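Local coordinates for dihydropteroate synthase (Xanthomonas albilineans GPE PC73, PDB 6DAY), which probably catalyses the condensation of 4-aminobenzoate with a dihydropterin diphosphate to form 7,8-dihydropteroate, a precursor of folate, at residues 50-55 against 263-268; 221-226 against 247-252. All blocks are in the same frame, centred on the assembly; numbering follows the deposited sequence.

Interaction 1 of 2, residues 50-55 against 263-268; sequences LRLAEE and HDVAAT. With PAB (4-aminobenzoic acid), chain T; SO4 (sulfate ion), chain U.
E55 and A266 meet where the end of helix 41-54 reaches the start of helix 265-279, the helices that follow two adjacent strands, 21-27 and 259-262, of the TIM barrel. The polar link is a single direct bond: A266 N donates to E55 OE1 at 3.0 Å, with a moderately bent N-H...O angle of 148°. The donor, an N-H of the helix's first turn, meets that oxygen on the anti side, 31° out of the carboxylate plane. The E55 side chain, extended beyond CG (chi2 -175°), runs alongside A266, its OE1 also lying 3.5 Å from A266 CB. D264, at the N-cap position, makes no capping bond. The other oxygen, E55 OE2, forms a salt bridge with R51 NH1, weak as a hydrogen bond. A 4-aminobenzoate modelled implausibly close to the R51 guanidinium makes that neighbourhood doubtful.

Apolar packing joins L52 CD2 to V265 CG2 at 3.8 Å, while V265 CG1 lies 3.8 Å from L52 O. Just before the helix, H263, whose ND1 pairs with S224 OG, meets an anion also held by N27 and R261, consistent with the diphosphate site of this family: H263 NE2 donates to sulfate O1 at 3.0 Å.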
loop_
_atom_site.group_PDB
_atom_site.type_symbol
_atom_site.label_atom_id
_atom_site.label_comp_id
_atom_site.label_asym_id
_atom_site.label_seq_id
_atom_site.Cartn_x
_atom_site.Cartn_y
_atom_site.Cartn_z
ATOM N N LEU D 50 -10.597 0.563 -12.514
ATOM C CA LEU D 50 -12.032 0.559 -12.251
ATOM C C LEU D 50 -12.356 1.287 -10.944
ATOM O O LEU D 50 -13.352 2.015 -10.864
ATOM C CB LEU D 50 -12.554 -0.887 -12.227
ATOM C CG LEU D 50 -12.551 -1.577 -13.597
ATOM C CD1 LEU D 50 -13.205 -2.960 -13.429
ATOM C CD2 LEU D 50 -13.367 -0.739 -14.574
ATOM N N ARG D 51 -11.524 1.108 -9.913
ATOM C CA ARG D 51 -11.704 1.847 -8.661
ATOM C C ARG D 51 -11.511 3.341 -8.880
ATOM O O ARG D 51 -12.270 4.150 -8.347
ATOM C CB ARG D 51 -10.739 1.309 -7.607
ATOM C CG ARG D 51 -10.630 2.120 -6.334
ATOM C CD ARG D 51 -10.063 1.233 -5.219
ATOM N NE ARG D 51 -8.598 1.146 -5.253
ATOM C CZ ARG D 51 -7.794 2.133 -4.836
ATOM N NH1 ARG D 51 -8.306 3.270 -4.374
ATOM N NH2 ARG D 51 -6.477 1.994 -4.880
ATOM N N LEU D 52 -10.518 3.728 -9.690
ATOM C CA LEU D 52 -10.316 5.166 -9.937
ATOM C C LEU D 52 -11.483 5.759 -10.712
ATOM O O LEU D 52 -11.898 6.909 -10.448
ATOM C CB LEU D 52 -9.001 5.384 -10.693
ATOM C CG LEU D 52 -7.741 4.967 -9.947
ATOM C CD1 LEU D 52 -6.502 5.505 -10.616
ATOM C CD2 LEU D 52 -7.802 5.463 -8.461
ATOM N N ALA D 53 -12.046 4.996 -11.654
ATOM C CA ALA D 53 -13.255 5.460 -12.335
ATOM C C ALA D 53 -14.401 5.643 -11.340
ATOM O O ALA D 53 -15.132 6.642 -11.394
ATOM C CB ALA D 53 -13.655 4.484 -13.446
ATOM N N GLU D 54 -14.564 4.699 -10.410
ATOM C CA GLU D 54 -15.617 4.834 -9.389
ATOM C C GLU D 54 -15.400 6.046 -8.487
ATOM O O GLU D 54 -16.368 6.602 -7.950
ATOM C CB GLU D 54 -15.712 3.567 -8.514
ATOM C CG GLU D 54 -16.438 2.395 -9.156
ATOM C CD GLU D 54 -17.679 2.814 -9.938
ATOM O OE1 GLU D 54 -18.691 3.202 -9.309
ATOM O OE2 GLU D 54 -17.640 2.754 -11.188
ATOM N N GLU D 55 -14.149 6.432 -8.256
ATOM C CA GLU D 55 -13.808 7.560 -7.392
ATOM C C GLU D 55 -13.983 8.885 -8.119
ATOM O O GLU D 55 -13.753 9.946 -7.505
ATOM C CB GLU D 55 -12.371 7.469 -6.890
ATOM C CG GLU D 55 -12.110 6.298 -5.927
ATOM C CD GLU D 55 -10.719 6.263 -5.324
ATOM O OE1 GLU D 55 -9.939 7.203 -5.549
ATOM O OE2 GLU D 55 -10.408 5.284 -4.614
ATOM N N HIS D 263 -2.597 10.007 -8.305
ATOM C CA HIS D 263 -2.929 8.702 -7.758
ATOM C C HIS D 263 -4.205 8.762 -6.925
ATOM O O HIS D 263 -5.017 7.831 -6.968
ATOM C CB HIS D 263 -1.827 8.196 -6.824
ATOM C CG HIS D 263 -0.503 8.039 -7.483
ATOM N ND1 HIS D 263 0.439 9.043 -7.495
ATOM C CD2 HIS D 263 0.053 6.985 -8.133
ATOM C CE1 HIS D 263 1.510 8.629 -8.157
ATOM N NE2 HIS D 263 1.304 7.380 -8.545
ATOM N N ASP D 264 -4.362 9.843 -6.154
ATOM C CA ASP D 264 -5.423 9.943 -5.130
ATOM C C ASP D 264 -6.635 10.674 -5.691
ATOM O O ASP D 264 -6.894 11.874 -5.457
ATOM C CB ASP D 264 -4.860 10.589 -3.875
ATOM C CG ASP D 264 -3.648 9.813 -3.371
ATOM O OD1 ASP D 264 -3.845 8.730 -2.781
ATOM O OD2 ASP D 264 -2.500 10.226 -3.638
ATOM N N VAL D 265 -7.401 9.909 -6.448
ATOM C CA VAL D 265 -8.447 10.490 -7.273
ATOM C C VAL D 265 -9.573 11.051 -6.404
ATOM O O VAL D 265 -9.960 12.214 -6.565
ATOM C CB VAL D 265 -8.937 9.465 -8.306
ATOM C CG1 VAL D 265 -10.214 9.964 -8.985
ATOM C CG2 VAL D 265 -7.823 9.202 -9.369
ATOM N N ALA D 266 -10.114 10.245 -5.473
ATOM C CA ALA D 266 -11.255 10.701 -4.687
ATOM C C ALA D 266 -10.921 11.984 -3.923
ATOM O O ALA D 266 -11.745 12.920 -3.844
ATOM C CB ALA D 266 -11.687 9.591 -3.718
ATOM N N ALA D 267 -9.733 12.018 -3.299
ATOM C CA ALA D 267 -9.337 13.197 -2.511
ATOM C C ALA D 267 -9.171 14.422 -3.385
ATOM O O ALA D 267 -9.546 15.540 -2.977
ATOM C CB ALA D 267 -8.032 12.920 -1.781
ATOM N N THR D 268 -8.600 14.230 -4.597
ATOM C CA THR D 268 -8.419 15.347 -5.492
ATOM C C THR D 268 -9.766 15.847 -5.983
ATOM O O THR D 268 -9.975 17.059 -6.104
ATOM C CB THR D 268 -7.512 14.915 -6.677
ATOM O OG1 THR D 268 -6.237 14.490 -6.137
ATOM C CG2 THR D 268 -7.276 16.103 -7.586
HETATM C "C1'" PAB T . -8.052 -1.164 -6.219
HETATM O "O1'" PAB T . -8.416 0.036 -5.917
HETATM O "O2'" PAB T . -6.849 -1.372 -6.538
HETATM C C1 PAB T . -8.998 -2.395 -6.209
HETATM C C2 PAB T . -10.383 -2.287 -6.290
HETATM C C3 PAB T . -11.180 -3.428 -6.288
HETATM C C4 PAB T . -10.619 -4.701 -6.206
HETATM C C5 PAB T . -9.242 -4.822 -6.126
HETATM C C6 PAB T . -8.449 -3.676 -6.134
HETATM N N4 PAB T . -11.460 -5.892 -6.205
HETATM S S SO4 U . 4.081 7.523 -11.645
HETATM O O1 SO4 U . 3.393 6.801 -10.565
HETATM O O2 SO4 U . 5.532 7.432 -11.473
HETATM O O3 SO4 U . 3.774 6.905 -12.950
HETATM O O4 SO4 U . 3.654 8.925 -11.654
HETATM O O HOH W 1 -7.655 7.241 -4.769
#

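Interaction 2 of 2, residues 221-226 against 247-252; sequences AGLSRK and AAHLLA. With PAB (4-aminobenzoic acid), chain R.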
loop_
_atom_site.group_PDB
_atom_site.type_symbol
_atom_site.label_atom_id
_atom_site.label_comp_id
_atom_site.label_asym_id
_atom_site.label_seq_id
_atom_site.Cartn_x
_atom_site.Cartn_y
_atom_site.Cartn_z
ATOM N N ALA D 221 -0.817 19.099 -15.041
ATOM C CA ALA D 221 0.145 19.126 -13.952
ATOM C C ALA D 221 0.109 17.788 -13.222
ATOM O O ALA D 221 -0.970 17.276 -12.922
ATOM C CB ALA D 221 -0.170 20.239 -12.956
ATOM N N GLY D 222 1.279 17.244 -12.942
ATOM C CA GLY D 222 1.356 15.970 -12.244
ATOM C C GLY D 222 2.411 16.018 -11.173
ATOM O O GLY D 222 3.593 15.881 -11.467
ATOM N N LEU D 223 2.004 16.248 -9.909
ATOM C CA LEU D 223 2.948 16.263 -8.797
ATOM C C LEU D 223 2.663 15.145 -7.814
ATOM O O LEU D 223 3.161 15.175 -6.686
ATOM C CB LEU D 223 2.895 17.603 -8.054
ATOM C CG LEU D 223 3.237 18.818 -8.896
ATOM C CD1 LEU D 223 1.980 19.640 -9.180
ATOM C CD2 LEU D 223 4.262 19.638 -8.180
ATOM N N SER D 224 1.895 14.150 -8.231
ATOM C CA SER D 224 1.328 13.190 -7.278
ATOM C C SER D 224 2.382 12.332 -6.596
ATOM O O SER D 224 3.068 11.514 -7.238
ATOM C CB SER D 224 0.284 12.333 -7.990
ATOM O OG SER D 224 -0.370 11.457 -7.074
ATOM N N ARG D 225 2.457 12.457 -5.272
ATOM C CA ARG D 225 3.338 11.671 -4.417
ATOM C C ARG D 225 4.794 11.793 -4.815
ATOM O O ARG D 225 5.602 10.933 -4.486
ATOM C CB ARG D 225 2.921 10.204 -4.373
ATOM C CG ARG D 225 1.449 9.991 -4.054
ATOM C CD ARG D 225 1.200 8.473 -3.886
ATOM N NE ARG D 225 -0.164 8.218 -3.447
ATOM C CZ ARG D 225 -0.626 7.025 -3.095
ATOM N NH1 ARG D 225 0.158 5.952 -3.148
ATOM N NH2 ARG D 225 -1.876 6.911 -2.691
ATOM N N LYS D 226 5.163 12.866 -5.500
ATOM C CA LYS D 226 6.540 12.959 -5.942
ATOM C C LYS D 226 7.490 13.333 -4.800
ATOM O O LYS D 226 7.094 13.833 -3.723
ATOM C CB LYS D 226 6.634 13.979 -7.057
ATOM C CG LYS D 226 5.842 13.524 -8.272
ATOM C CD LYS D 226 6.499 13.985 -9.532
ATOM C CE LYS D 226 5.733 13.495 -10.768
ATOM N NZ LYS D 226 5.767 12.028 -10.923
ATOM N N ALA D 247 -2.969 19.277 -2.194
ATOM C CA ALA D 247 -2.798 20.730 -2.106
ATOM C C ALA D 247 -2.061 21.252 -3.345
ATOM O O ALA D 247 -2.493 22.236 -3.959
ATOM C CB ALA D 247 -2.045 21.120 -0.822
ATOM N N ALA D 248 -0.983 20.562 -3.746
ATOM C CA ALA D 248 -0.235 20.956 -4.954
ATOM C C ALA D 248 -1.129 20.952 -6.182
ATOM O O ALA D 248 -1.077 21.883 -7.002
ATOM C CB ALA D 248 0.970 20.025 -5.191
ATOM N N HIS D 249 -1.995 19.943 -6.308
ATOM C CA HIS D 249 -2.880 19.911 -7.479
ATOM C C HIS D 249 -3.976 20.966 -7.431
ATOM O O HIS D 249 -4.375 21.486 -8.473
ATOM C CB HIS D 249 -3.461 18.519 -7.652
ATOM C CG HIS D 249 -2.406 17.557 -8.100
ATOM N ND1 HIS D 249 -2.072 16.420 -7.396
ATOM C CD2 HIS D 249 -1.550 17.610 -9.155
ATOM C CE1 HIS D 249 -1.068 15.802 -7.999
ATOM N NE2 HIS D 249 -0.744 16.492 -9.082
ATOM N N LEU D 250 -4.496 21.283 -6.256
ATOM C CA LEU D 250 -5.425 22.397 -6.183
ATOM C C LEU D 250 -4.737 23.696 -6.552
ATOM O O LEU D 250 -5.326 24.532 -7.229
ATOM C CB LEU D 250 -5.988 22.460 -4.756
ATOM C CG LEU D 250 -6.900 23.626 -4.470
ATOM C CD1 LEU D 250 -8.107 23.642 -5.388
ATOM C CD2 LEU D 250 -7.374 23.575 -3.004
ATOM N N LEU D 251 -3.517 23.913 -6.066
ATOM C CA LEU D 251 -2.786 25.134 -6.426
ATOM C C LEU D 251 -2.543 25.187 -7.931
ATOM O O LEU D 251 -2.613 26.266 -8.545
ATOM C CB LEU D 251 -1.433 25.181 -5.705
ATOM C CG LEU D 251 -1.565 25.316 -4.175
ATOM C CD1 LEU D 251 -0.163 25.176 -3.539
ATOM C CD2 LEU D 251 -2.304 26.628 -3.760
ATOM N N ALA D 252 -2.237 24.045 -8.519
ATOM C CA ALA D 252 -2.004 24.039 -9.969
ATOM C C ALA D 252 -3.281 24.396 -10.730
ATOM O O ALA D 252 -3.250 25.164 -11.710
ATOM C CB ALA D 252 -1.461 22.659 -10.399
HETATM C "C1'" PAB R . 9.606 11.968 -8.576
HETATM O "O1'" PAB R . 9.269 11.457 -7.479
HETATM O "O2'" PAB R . 10.299 13.004 -8.592
HETATM C C1 PAB R . 9.166 11.330 -9.883
HETATM C C2 PAB R . 8.308 10.248 -9.818
HETATM C C3 PAB R . 7.878 9.632 -10.974
HETATM C C4 PAB R . 8.316 10.094 -12.204
HETATM C C5 PAB R . 9.185 11.182 -12.272
HETATM C C6 PAB R . 9.613 11.809 -11.114
HETATM N N4 PAB R . 7.854 9.413 -13.407
#
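H249 reaches from its helix to the backbone of L223, and this bond is the polar centre of the contact. L223 N donates to H249 NE2 at 2.9 Å, nearly straight at 168°, with the donor tilted 25° from the ring plane. H249 NE2 is therefore the acceptor. The imidazole's edge also lies against the next residue, H249 CE1 being 3.4 Å from S224 N. With chi1 at -71°, CG of H249 sits beside its own backbone N, and the ring extends toward the 221-226 segment. Beside it are two apolar contacts: A221 CB meets A252 CB at 3.7 Å, and L223 CD1 lies 4.1 Å from A248 CB. A248 and A252, one turn apart, present small methyls to the segment.

In the next shell, a type II turn from L223 to K226 is closed by K226 N bonding to L223 O at 3.3 Å. At the end of the turn, K226 NZ comes within 3.2 Å of C3 of a bound 4-aminobenzoate, which is hydrogen-bonded to R227 N, consistent with a place in the substrate pocket.

Around the H249 ring, L260 and V262 of strand 259-262 complete the packing, and that strand pairs with strand 220-221 through A221. Helix 242-254 also packs against a second subunit: A247 and A248 meet A271 and V274, which lie on helix 265-279 of that neighbouring subunit.

From the N terminus, the chain first enters interaction 1 at 50-55 and returns to it only at 263-268, closing a loop of 207 intervening residues that includes much of the barrel. Interaction 2 is nested within that loop: 221-226 meets 247-252 after just 20 residues, 12 of them helical. The outer contact ties helix 41-54 to helix 265-279, and the inner one holds the loop after strand 220-221 against helix 242-254. Their centres lie about 15 Å apart, yet they touch directly. H263 ND1 and S224 OG are 2.6 Å apart, probably hydrogen-bonded, and D264 OD1 forms a 2.7 Å salt bridge with R225 NH2. Both contacts also touch the second subunit.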